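Local coordinates for protein ethyl acetate hydrolase (Pseudomonas veronii, PDB 5EFZ) that hydrolyses ethyl acetate to ethanol and acetate as an alpha/beta-hydrolase esterase in the breakdown of short-chain methyl ketones, at residues Gly83-Asp87 with Asp349-Ala353; Val128-His132 with Glu159-Tyr164; Lys169-Ala173 with Leu352-Ser358. All coordinates share one frame; numbering follows the deposited sequence.

Contact 1: residues Gly83-Asp87 with Asp349-Ala353; sequences GRALD and DAHLA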
ATOM      1  N   GLY A  83       7.983  30.851  15.649  1.00 41.75           N
ATOM      2  CA  GLY A  83       6.718  31.196  15.004  1.00 44.11           C
ATOM      3  C   GLY A  83       5.625  30.128  15.120  1.00 41.15           C
ATOM      4  O   GLY A  83       4.542  30.264  14.572  1.00 42.99           O
ATOM      5  N   ARG A  84       5.901  29.055  15.841  1.00 32.15           N
ATOM      6  CA  ARG A  84       5.093  27.840  15.703  1.00 29.18           C
ATOM      7  C   ARG A  84       4.199  27.597  16.926  1.00 28.91           C
ATOM      8  O   ARG A  84       4.317  28.295  17.921  1.00 29.62           O
ATOM      9  CB  ARG A  84       6.011  26.637  15.473  1.00 27.86           C
ATOM     10  CG  ARG A  84       7.109  26.852  14.422  1.00 28.02           C
ATOM     11  CD  ARG A  84       6.557  26.816  13.007  1.00 28.00           C
ATOM     12  NE  ARG A  84       5.940  25.526  12.670  1.00 26.89           N
ATOM     13  CZ  ARG A  84       6.603  24.450  12.240  1.00 27.50           C
ATOM     14  NH1 ARG A  84       7.926  24.483  12.088  1.00 27.33           N
ATOM     15  NH2 ARG A  84       5.938  23.333  11.947  1.00 23.44           N
ATOM     16  N   ALA A  85       3.316  26.602  16.860  1.00 27.61           N
ATOM     17  CA  ALA A  85       2.538  26.222  18.045  1.00 26.83           C
ATOM     18  C   ALA A  85       3.469  25.721  19.167  1.00 24.77           C
ATOM     19  O   ALA A  85       3.333  26.125  20.339  1.00 26.64           O
ATOM     20  CB  ALA A  85       1.490  25.147  17.691  1.00 24.66           C
ATOM     21  N   LEU A  86       4.397  24.824  18.816  1.00 23.04           N
ATOM     22  CA  LEU A  86       5.407  24.359  19.773  1.00 21.56           C
ATOM     23  C   LEU A  86       6.515  25.405  19.844  1.00 23.26           C
ATOM     24  O   LEU A  86       7.579  25.263  19.251  1.00 22.14           O
ATOM     25  CB  LEU A  86       5.975  23.006  19.368  1.00 21.83           C
ATOM     26  CG  LEU A  86       4.914  21.916  19.150  1.00 22.87           C
ATOM     27  CD1 LEU A  86       5.568  20.579  18.905  1.00 21.00           C
ATOM     28  CD2 LEU A  86       3.954  21.858  20.332  1.00 22.48           C
ATOM     29  N   ASP A  87       6.244  26.448  20.603  1.00 24.10           N
ATOM     30  CA  ASP A  87       7.075  27.630  20.682  1.00 25.77           C
ATOM     31  C   ASP A  87       7.912  27.582  21.960  1.00 24.30           C
ATOM     32  O   ASP A  87       7.369  27.686  23.048  1.00 22.50           O
ATOM     33  CB  ASP A  87       6.163  28.869  20.665  1.00 27.38           C
ATOM     34  CG  ASP A  87       6.916  30.187  20.618  1.00 30.75           C
ATOM     35  OD1 ASP A  87       8.103  30.260  21.001  1.00 30.03           O
ATOM     36  OD2 ASP A  87       6.289  31.185  20.194  1.00 33.29           O
ATOM     37  N   ASP A 349      -0.320  23.733  12.992  1.00 18.43           N
ATOM     38  CA  ASP A 349       0.003  24.788  13.960  1.00 20.85           C
ATOM     39  C   ASP A 349      -1.275  25.432  14.474  1.00 22.63           C
ATOM     40  O   ASP A 349      -1.376  25.782  15.679  1.00 20.60           O
ATOM     41  CB  ASP A 349       0.924  25.860  13.344  1.00 23.38           C
ATOM     42  CG  ASP A 349       2.414  25.503  13.467  1.00 30.91           C
ATOM     43  OD1 ASP A 349       2.767  24.655  14.326  1.00 31.02           O
ATOM     44  OD2 ASP A 349       3.235  26.068  12.708  1.00 35.36           O
ATOM     45  N   ALA A 350      -2.229  25.610  13.559  1.00 20.59           N
ATOM     46  CA  ALA A 350      -3.497  26.267  13.903  1.00 24.19           C
ATOM     47  C   ALA A 350      -4.295  25.394  14.882  1.00 22.16           C
ATOM     48  O   ALA A 350      -4.821  25.894  15.890  1.00 21.94           O
ATOM     49  CB  ALA A 350      -4.311  26.573  12.642  1.00 24.38           C
ATOM     50  N   HIS A 351      -4.371  24.089  14.606  1.00 19.77           N
ATOM     51  CA  HIS A 351      -5.081  23.175  15.510  1.00 20.43           C
ATOM     52  C   HIS A 351      -4.370  23.109  16.875  1.00 20.57           C
ATOM     53  O   HIS A 351      -5.002  23.177  17.933  1.00 20.93           O
ATOM     54  CB  HIS A 351      -5.179  21.753  14.928  1.00 17.80           C
ATOM     55  CG  HIS A 351      -6.074  21.635  13.739  1.00 19.84           C
ATOM     56  ND1 HIS A 351      -7.383  22.087  13.726  1.00 23.63           N
ATOM     57  CD2 HIS A 351      -5.867  21.104  12.509  1.00 21.18           C
ATOM     58  CE1 HIS A 351      -7.927  21.840  12.554  1.00 25.38           C
ATOM     59  NE2 HIS A 351      -7.021  21.236  11.791  1.00 22.19           N
ATOM     60  N   LEU A 352      -3.055  22.960  16.852  1.00 17.82           N
ATOM     61  CA  LEU A 352      -2.314  22.865  18.113  1.00 19.90           C
ATOM     62  C   LEU A 352      -2.417  24.143  18.955  1.00 21.78           C
ATOM     63  O   LEU A 352      -2.478  24.075  20.185  1.00 23.70           O
ATOM     64  CB  LEU A 352      -0.848  22.558  17.861  1.00 19.43           C
ATOM     65  CG  LEU A 352      -0.503  21.140  17.379  1.00 17.93           C
ATOM     66  CD1 LEU A 352       1.020  21.030  17.226  1.00 18.77           C
ATOM     67  CD2 LEU A 352      -1.062  20.047  18.299  1.00 19.10           C
ATOM     68  N   ALA A 353      -2.415  25.304  18.306  1.00 22.40           N
ATOM     69  CA  ALA A 353      -2.532  26.553  19.048  1.00 23.51           C
ATOM     70  C   ALA A 353      -3.922  26.623  19.699  1.00 23.63           C
ATOM     71  O   ALA A 353      -4.080  27.095  20.831  1.00 21.98           O
ATOM     72  CB  ALA A 353      -2.280  27.763  18.122  1.00 21.13           C
TER
HETATM   73  O   HOH W   1       3.176  22.585  12.474  1.00 23.36           O
HETATM   74  O   HOH W   2       4.516  23.538  16.162  1.00 22.32           O
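Asp-349 turns its carboxylate from helix 342-356 toward the loop at Arg-84 and Ala-85 and divides its two oxygens between a charge and the backbone. One oxygen takes part in a salt bridge: Arg-84 NE gives its hydrogen to Asp-349 OD2 at 2.8 Å, lying on the syn lone pair of that oxygen, while the acceptor stays close to the guanidinium plane. Bends at chi2 and chi3 (-75° and -61°) turn the arginine so that NE, rather than the chain end, meets the acid. The other oxygen, OD1, takes a weak bond from Ala-85 N at 3.2 Å. Two waters add to this: one links Arg-84 NH2 weakly to OD1, the other joins Leu-86 N to the same oxygen.

Beside these polar bonds the contact is apolar and close. Ala-85 CB presses on Leu-352 CB at 3.5 Å, tight for two carbons, and a methyl is small enough to let the loop lie against the helix. Leu-86 CD2 meets Leu-352 CD1 more loosely, 4.4 Å away.

Arg-84 NH1 also bonds Ile-78 O of helix 72-79, so Arg-84 joins the end of that helix to helix 342-356 from the loop that leads to strand 92-96.

Contact 2: residues Val128-His132 with Glu159-Tyr164; sequences VSAQH and EWAVRY
His-132 swings CG anti to its backbone nitrogen (chi1 179°), and Tyr-164 places CG beside its own (chi1 -55°), which brings their rings together in an offset stack. The planes are nearly parallel and the centroids 3.9 Å apart, with His-132 CG 3.5 Å from Tyr-164 CZ. Arg-163 CG covers the other face of the tyrosine, so this flat ring fills a slot between an imidazole and an aliphatic chain. A water held by Ser-129 O also meets His-132 ND1.

Trp-160 reaches across to the helix of Val-128 and uses both its face and its edge. Val-128 CG1 sits over the five-membered ring, 3.5 Å from its centroid and almost on the normal, a CH-pi contact suited to a branched side chain. At the rim, NE1 donates to Gln-131 OE1 at 2.8 Å, in the plane of both indole and amide; Gln-131 NE2 in turn bonds Gln-156, which helps to fix the amide's rotation. An alanine in place of Trp-160 would probably leave the carbonyl of Gln-131 without this donor and open a gap beside Val-128 CG1.

Glu-159 CG packs on Val-128 CG2 at 3.6 Å. Its OE2 accepts from NE and NH2 of Arg-163, one turn on, and from His-281, a concentration of donors that would be expected to favour the charged carboxylate.

The helix axes pass 10.7 Å apart at a crossing angle of -73°. His-132, Trp-160 and Tyr-164 form an aromatic cluster, and Phe-167 adds its ring against His-132 and Trp-160, while Gln-131 and Trp-160 also touch strand 61-65. Such packing of neighbouring helices over the central sheet belongs to the alpha/beta-hydrolase fold; helix 152-163 is the one that follows the probable nucleophile elbow, with Ser-151 as the inferred nucleophile.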
ATOM      1  N   VAL A 128       6.617   4.786  27.702  1.00 16.21           N
ATOM      2  CA  VAL A 128       5.813   5.752  28.475  1.00 16.64           C
ATOM      3  C   VAL A 128       6.163   5.680  29.951  1.00 20.48           C
ATOM      4  O   VAL A 128       6.272   6.709  30.634  1.00 21.45           O
ATOM      5  CB  VAL A 128       4.317   5.519  28.206  1.00 15.55           C
ATOM      6  CG1 VAL A 128       3.406   6.387  29.141  1.00 16.99           C
ATOM      7  CG2 VAL A 128       4.044   5.884  26.717  1.00 15.23           C
ATOM      8  N   SER A 129       6.383   4.469  30.452  1.00 24.06           N
ATOM      9  CA  SER A 129       6.804   4.329  31.851  1.00 24.23           C
ATOM     10  C   SER A 129       8.171   4.989  32.090  1.00 23.72           C
ATOM     11  O   SER A 129       8.355   5.715  33.082  1.00 23.44           O
ATOM     12  CB  SER A 129       6.832   2.851  32.259  1.00 26.70           C
ATOM     13  OG  SER A 129       7.319   2.719  33.590  1.00 33.06           O
ATOM     14  N   ALA A 130       9.115   4.752  31.176  1.00 21.82           N
ATOM     15  CA  ALA A 130      10.423   5.394  31.258  1.00 20.58           C
ATOM     16  C   ALA A 130      10.327   6.922  31.185  1.00 19.16           C
ATOM     17  O   ALA A 130      10.987   7.629  31.961  1.00 21.49           O
ATOM     18  CB  ALA A 130      11.355   4.869  30.137  1.00 18.38           C
ATOM     19  N   GLN A 131       9.527   7.424  30.257  1.00 18.78           N
ATOM     20  CA  GLN A 131       9.293   8.879  30.147  1.00 20.14           C
ATOM     21  C   GLN A 131       8.680   9.474  31.410  1.00 22.15           C
ATOM     22  O   GLN A 131       9.029  10.588  31.848  1.00 20.41           O
ATOM     23  CB  GLN A 131       8.398   9.179  28.943  1.00 19.36           C
ATOM     24  CG  GLN A 131       9.118   8.947  27.588  1.00 16.01           C
ATOM     25  CD  GLN A 131       8.153   8.732  26.440  1.00 20.32           C
ATOM     26  OE1 GLN A 131       6.963   9.003  26.559  1.00 19.00           O
ATOM     27  NE2 GLN A 131       8.664   8.191  25.321  1.00 17.39           N
ATOM     28  N   HIS A 132       7.720   8.762  31.973  1.00 21.77           N
ATOM     29  CA  HIS A 132       7.100   9.233  33.204  1.00 20.00           C
ATOM     30  C   HIS A 132       8.134   9.315  34.332  1.00 22.40           C
ATOM     31  O   HIS A 132       8.123  10.263  35.139  1.00 22.73           O
ATOM     32  CB  HIS A 132       5.941   8.323  33.583  1.00 21.59           C
ATOM     33  CG  HIS A 132       5.266   8.718  34.863  1.00 27.16           C
ATOM     34  ND1 HIS A 132       5.563   8.129  36.069  1.00 27.91           N
ATOM     35  CD2 HIS A 132       4.294   9.627  35.120  1.00 27.48           C
ATOM     36  CE1 HIS A 132       4.823   8.669  37.023  1.00 28.99           C
ATOM     37  NE2 HIS A 132       4.044   9.584  36.474  1.00 26.85           N
ATOM     38  N   GLU A 159      -1.027   6.055  24.739  1.00 16.48           N
ATOM     39  CA  GLU A 159      -0.655   5.301  25.920  1.00 14.85           C
ATOM     40  C   GLU A 159      -0.456   6.213  27.142  1.00 19.45           C
ATOM     41  O   GLU A 159      -0.889   5.885  28.261  1.00 17.86           O
ATOM     42  CB  GLU A 159       0.615   4.488  25.639  1.00 15.56           C
ATOM     43  CG  GLU A 159       1.171   3.739  26.880  1.00 20.68           C
ATOM     44  CD  GLU A 159       0.343   2.527  27.348  1.00 22.88           C
ATOM     45  OE1 GLU A 159      -0.528   1.997  26.600  1.00 22.89           O
ATOM     46  OE2 GLU A 159       0.567   2.093  28.507  1.00 22.36           O
ATOM     47  N   TRP A 160       0.169   7.371  26.929  1.00 19.06           N
ATOM     48  CA  TRP A 160       0.283   8.377  27.999  1.00 19.04           C
ATOM     49  C   TRP A 160      -1.089   8.766  28.547  1.00 19.60           C
ATOM     50  O   TRP A 160      -1.298   8.766  29.770  1.00 21.82           O
ATOM     51  CB  TRP A 160       0.992   9.646  27.481  1.00 17.22           C
ATOM     52  CG  TRP A 160       2.422   9.752  27.937  1.00 17.12           C
ATOM     53  CD1 TRP A 160       3.548   9.438  27.214  1.00 17.55           C
ATOM     54  CD2 TRP A 160       2.873  10.124  29.251  1.00 17.74           C
ATOM     55  NE1 TRP A 160       4.667   9.613  27.993  1.00 16.61           N
ATOM     56  CE2 TRP A 160       4.276  10.076  29.235  1.00 16.03           C
ATOM     57  CE3 TRP A 160       2.220  10.587  30.405  1.00 17.98           C
ATOM     58  CZ2 TRP A 160       5.044  10.425  30.345  1.00 16.64           C
ATOM     59  CZ3 TRP A 160       2.980  10.949  31.505  1.00 19.25           C
ATOM     60  CH2 TRP A 160       4.377  10.854  31.472  1.00 18.62           C
ATOM     61  N   ALA A 161      -2.021   9.088  27.642  1.00 17.32           N
ATOM     62  CA  ALA A 161      -3.337   9.610  28.051  1.00 18.94           C
ATOM     63  C   ALA A 161      -4.165   8.565  28.784  1.00 20.61           C
ATOM     64  O   ALA A 161      -5.028   8.918  29.589  1.00 21.95           O
ATOM     65  CB  ALA A 161      -4.111  10.137  26.833  1.00 17.83           C
ATOM     66  N   VAL A 162      -3.921   7.281  28.494  1.00 19.13           N
ATOM     67  CA  VAL A 162      -4.673   6.190  29.135  1.00 19.45           C
ATOM     68  C   VAL A 162      -3.998   5.765  30.450  1.00 22.60           C
ATOM     69  O   VAL A 162      -4.669   5.517  31.448  1.00 23.43           O
ATOM     70  CB  VAL A 162      -4.813   4.944  28.197  1.00 20.53           C
ATOM     71  CG1 VAL A 162      -5.350   3.711  28.964  1.00 19.60           C
ATOM     72  CG2 VAL A 162      -5.727   5.266  27.024  1.00 19.40           C
ATOM     73  N   ARG A 163      -2.674   5.699  30.447  1.00 21.59           N
ATOM     74  CA  ARG A 163      -1.924   5.154  31.579  1.00 24.75           C
ATOM     75  C   ARG A 163      -1.837   6.133  32.750  1.00 23.75           C
ATOM     76  O   ARG A 163      -1.898   5.733  33.930  1.00 20.81           O
ATOM     77  CB  ARG A 163      -0.507   4.748  31.121  1.00 28.09           C
ATOM     78  CG  ARG A 163       0.338   4.078  32.194  1.00 31.23           C
ATOM     79  CD  ARG A 163       1.763   3.816  31.742  1.00 36.24           C
ATOM     80  NE  ARG A 163       1.839   2.687  30.829  1.00 40.56           N
ATOM     81  CZ  ARG A 163       2.522   1.576  31.068  1.00 40.09           C
ATOM     82  NH1 ARG A 163       3.216   1.432  32.198  1.00 39.17           N
ATOM     83  NH2 ARG A 163       2.490   0.606  30.177  1.00 40.50           N
ATOM     84  N   TYR A 164      -1.711   7.419  32.428  1.00 23.26           N
ATOM     85  CA  TYR A 164      -1.657   8.467  33.433  1.00 24.96           C
ATOM     86  C   TYR A 164      -2.672   9.585  33.157  1.00 25.56           C
ATOM     87  O   TYR A 164      -2.297  10.710  32.789  1.00 26.93           O
ATOM     88  CB  TYR A 164      -0.248   9.051  33.501  1.00 25.63           C
ATOM     89  CG  TYR A 164       0.854   8.055  33.746  1.00 26.22           C
ATOM     90  CD1 TYR A 164       1.736   7.714  32.733  1.00 25.89           C
ATOM     91  CD2 TYR A 164       1.038   7.485  35.000  1.00 28.62           C
ATOM     92  CE1 TYR A 164       2.751   6.836  32.944  1.00 28.73           C
ATOM     93  CE2 TYR A 164       2.068   6.581  35.223  1.00 30.50           C
ATOM     94  CZ  TYR A 164       2.911   6.264  34.186  1.00 30.64           C
ATOM     95  OH  TYR A 164       3.937   5.385  34.380  1.00 34.16           O
TER
HETATM   96  O   HOH W   3       7.079   5.583  35.788  1.00 39.46           O

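Contact 3: residues Lys169-Ala173 with Leu352-Ser358; sequences KRAAA and LAELLSS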
ATOM      1  N   LYS A 169      -2.750  16.831  30.349  1.00 18.84           N
ATOM      2  CA  LYS A 169      -3.851  17.809  30.288  1.00 22.14           C
ATOM      3  C   LYS A 169      -4.452  17.898  28.880  1.00 20.59           C
ATOM      4  O   LYS A 169      -5.653  18.202  28.742  1.00 19.25           O
ATOM      5  CB  LYS A 169      -3.382  19.195  30.751  1.00 23.80           C
ATOM      6  CG  LYS A 169      -2.814  19.222  32.183  1.00 25.11           C
ATOM      7  CD  LYS A 169      -3.808  18.562  33.154  1.00 27.10           C
ATOM      8  CE  LYS A 169      -3.311  18.632  34.590  1.00 28.72           C
ATOM      9  NZ  LYS A 169      -4.236  17.980  35.576  1.00 30.07           N
ATOM     10  N   ARG A 170      -3.618  17.674  27.866  1.00 20.81           N
ATOM     11  CA  ARG A 170      -4.031  17.777  26.452  1.00 20.05           C
ATOM     12  C   ARG A 170      -3.244  16.751  25.689  1.00 21.12           C
ATOM     13  O   ARG A 170      -2.098  16.524  26.027  1.00 20.03           O
ATOM     14  CB  ARG A 170      -3.744  19.164  25.868  1.00 16.67           C
ATOM     15  CG  ARG A 170      -4.428  20.309  26.611  1.00 17.95           C
ATOM     16  CD  ARG A 170      -3.945  21.642  26.045  1.00 19.29           C
ATOM     17  NE  ARG A 170      -4.494  22.756  26.824  1.00 19.93           N
ATOM     18  CZ  ARG A 170      -3.969  23.207  27.961  1.00 24.02           C
ATOM     19  NH1 ARG A 170      -2.879  22.636  28.477  1.00 22.29           N
ATOM     20  NH2 ARG A 170      -4.558  24.217  28.598  1.00 23.30           N
ATOM     21  N   ALA A 171      -3.847  16.158  24.654  1.00 15.64           N
ATOM     22  CA  ALA A 171      -3.181  15.155  23.849  1.00 18.81           C
ATOM     23  C   ALA A 171      -3.483  15.436  22.386  1.00 18.50           C
ATOM     24  O   ALA A 171      -4.619  15.750  22.016  1.00 18.97           O
ATOM     25  CB  ALA A 171      -3.639  13.730  24.244  1.00 16.81           C
ATOM     26  N   ALA A 172      -2.454  15.355  21.560  1.00 16.59           N
ATOM     27  CA  ALA A 172      -2.627  15.478  20.125  1.00 16.66           C
ATOM     28  C   ALA A 172      -1.992  14.268  19.458  1.00 17.92           C
ATOM     29  O   ALA A 172      -0.748  14.092  19.449  1.00 17.17           O
ATOM     30  CB  ALA A 172      -2.024  16.794  19.592  1.00 18.24           C
ATOM     31  N   ALA A 173      -2.854  13.430  18.889  1.00 15.59           N
ATOM     32  CA  ALA A 173      -2.416  12.183  18.249  1.00 15.85           C
ATOM     33  C   ALA A 173      -2.461  12.342  16.755  1.00 16.33           C
ATOM     34  O   ALA A 173      -3.547  12.307  16.154  1.00 18.75           O
ATOM     35  CB  ALA A 173      -3.277  11.013  18.683  1.00 17.03           C
ATOM     36  N   LEU A 352      -3.055  22.960  16.852  1.00 17.82           N
ATOM     37  CA  LEU A 352      -2.314  22.865  18.113  1.00 19.90           C
ATOM     38  C   LEU A 352      -2.417  24.143  18.955  1.00 21.78           C
ATOM     39  O   LEU A 352      -2.478  24.075  20.185  1.00 23.70           O
ATOM     40  CB  LEU A 352      -0.848  22.558  17.861  1.00 19.43           C
ATOM     41  CG  LEU A 352      -0.503  21.140  17.379  1.00 17.93           C
ATOM     42  CD1 LEU A 352       1.020  21.030  17.226  1.00 18.77           C
ATOM     43  CD2 LEU A 352      -1.062  20.047  18.299  1.00 19.10           C
ATOM     44  N   ALA A 353      -2.415  25.304  18.306  1.00 22.40           N
ATOM     45  CA  ALA A 353      -2.532  26.553  19.048  1.00 23.51           C
ATOM     46  C   ALA A 353      -3.922  26.623  19.699  1.00 23.63           C
ATOM     47  O   ALA A 353      -4.080  27.095  20.831  1.00 21.98           O
ATOM     48  CB  ALA A 353      -2.280  27.763  18.122  1.00 21.13           C
ATOM     49  N   GLU A 354      -4.923  26.107  19.005  1.00 21.37           N
ATOM     50  CA  GLU A 354      -6.284  26.132  19.522  1.00 22.92           C
ATOM     51  C   GLU A 354      -6.374  25.181  20.705  1.00 23.20           C
ATOM     52  O   GLU A 354      -6.963  25.499  21.726  1.00 22.84           O
ATOM     53  CB  GLU A 354      -7.292  25.749  18.441  1.00 24.51           C
ATOM     54  CG  GLU A 354      -8.721  25.719  18.950  1.00 31.61           C
ATOM     55  CD  GLU A 354      -9.742  25.528  17.849  1.00 37.96           C
ATOM     56  OE1 GLU A 354      -9.383  25.621  16.654  1.00 38.31           O
ATOM     57  OE2 GLU A 354     -10.916  25.283  18.188  1.00 42.34           O
ATOM     58  N   LEU A 355      -5.736  24.023  20.576  1.00 18.79           N
ATOM     59  CA  LEU A 355      -5.710  23.037  21.662  1.00 20.27           C
ATOM     60  C   LEU A 355      -5.054  23.600  22.902  1.00 20.49           C
ATOM     61  O   LEU A 355      -5.560  23.437  24.023  1.00 21.18           O
ATOM     62  CB  LEU A 355      -4.969  21.768  21.208  1.00 20.69           C
ATOM     63  CG  LEU A 355      -4.877  20.633  22.233  1.00 21.89           C
ATOM     64  CD1 LEU A 355      -6.265  20.279  22.765  1.00 21.61           C
ATOM     65  CD2 LEU A 355      -4.262  19.401  21.510  1.00 22.55           C
ATOM     66  N   LEU A 356      -3.918  24.266  22.719  1.00 21.15           N
ATOM     67  CA  LEU A 356      -3.168  24.831  23.848  1.00 22.23           C
ATOM     68  C   LEU A 356      -3.892  25.998  24.505  1.00 25.01           C
ATOM     69  O   LEU A 356      -3.489  26.448  25.580  1.00 24.04           O
ATOM     70  CB  LEU A 356      -1.779  25.285  23.393  1.00 19.99           C
ATOM     71  CG  LEU A 356      -0.832  24.077  23.152  1.00 21.60           C
ATOM     72  CD1 LEU A 356       0.349  24.461  22.246  1.00 22.26           C
ATOM     73  CD2 LEU A 356      -0.304  23.609  24.520  1.00 21.34           C
ATOM     74  N   SER A 357      -4.951  26.498  23.877  1.00 23.48           N
ATOM     75  CA  SER A 357      -5.674  27.617  24.476  1.00 24.81           C
ATOM     76  C   SER A 357      -6.919  27.155  25.244  1.00 24.42           C
ATOM     77  O   SER A 357      -7.663  27.979  25.801  1.00 24.44           O
ATOM     78  CB  SER A 357      -6.055  28.638  23.402  1.00 29.20           C
ATOM     79  OG  SER A 357      -7.156  28.151  22.651  1.00 35.69           O
ATOM     80  N   SER A 358      -7.145  25.841  25.308  1.00 24.70           N
ATOM     81  CA  SER A 358      -8.279  25.333  26.076  1.00 26.01           C
ATOM     82  C   SER A 358      -8.044  25.674  27.565  1.00 27.25           C
ATOM     83  O   SER A 358      -6.935  25.531  28.076  1.00 28.97           O
ATOM     84  CB  SER A 358      -8.463  23.821  25.861  1.00 29.26           C
ATOM     85  OG  SER A 358      -7.418  23.093  26.512  1.00 31.71           O
TER
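Arg-170 to Ala-173 form an extended strand that runs nearly antiparallel to the last turn of helix 342-356, residues 352-356, at 162° between their directions and 9.6 Å between axes. Beyond the helix the chain turns aside, with Ser-358 N bonded to Leu-355 O, and this brings Ser-358 to the start of the strand.

Arg-170 exploits that turn. Its chain is extended from CG to NE (chi2 174°), long enough to span the helix end, where the guanidinium grips Ser-358 side-on. NH2 donates to Ser-358 O at 2.8 Å, almost in the guanidinium plane, whereas the NE bond to Ser-358 OG, 3.0 Å long, is tilted 26° from it and less straight. Serine suits the place because its hydroxyl adds a second acceptor close to the backbone carbonyl. Arg-170 NH1 is satisfied separately by Ala-145 O, so each nitrogen of the group has an acceptor.

Farther along the strand the contact is apolar. Ala-172 CB meets Leu-352 CD2 at 3.6 Å and Leu-355 CD2 at 3.9 Å, its small methyl facing both leucine branches. Leu-355 CD2 also lies 3.7 Å from Ala-171 O.

Leu-355 and Leu-356 continue onto Leu-146 of strand 146-150, and Leu-355 onto Tyr-298 of strand 296-300. Helix 342-356 thus covers strand 170-174 and both its sheet neighbours, while Ala-171 and Ala-173 touch helix 152-163.

How the contacts relate
Contacts 1 and 3 both use helix 342-356 and share Leu-352 and Ala-353; their centres are about 9 Å apart, and Ala-85 O touches Leu-356 CD1. This C-terminal helix therefore ties the loop before strand 92-96 and the central strand 170-174 to one element. Contact 2 lies about 23 Å from contact 1 and 17 Å from contact 3, centre to centre, and joins helices 124-139 and 152-163. Along the chain it is nested within the loop closed by contact 1 and closes before contact 3 opens, helix 152-163 being followed by strand 170-174. Together they pack helices on both faces of the central sheet, away from the inferred catalytic residues.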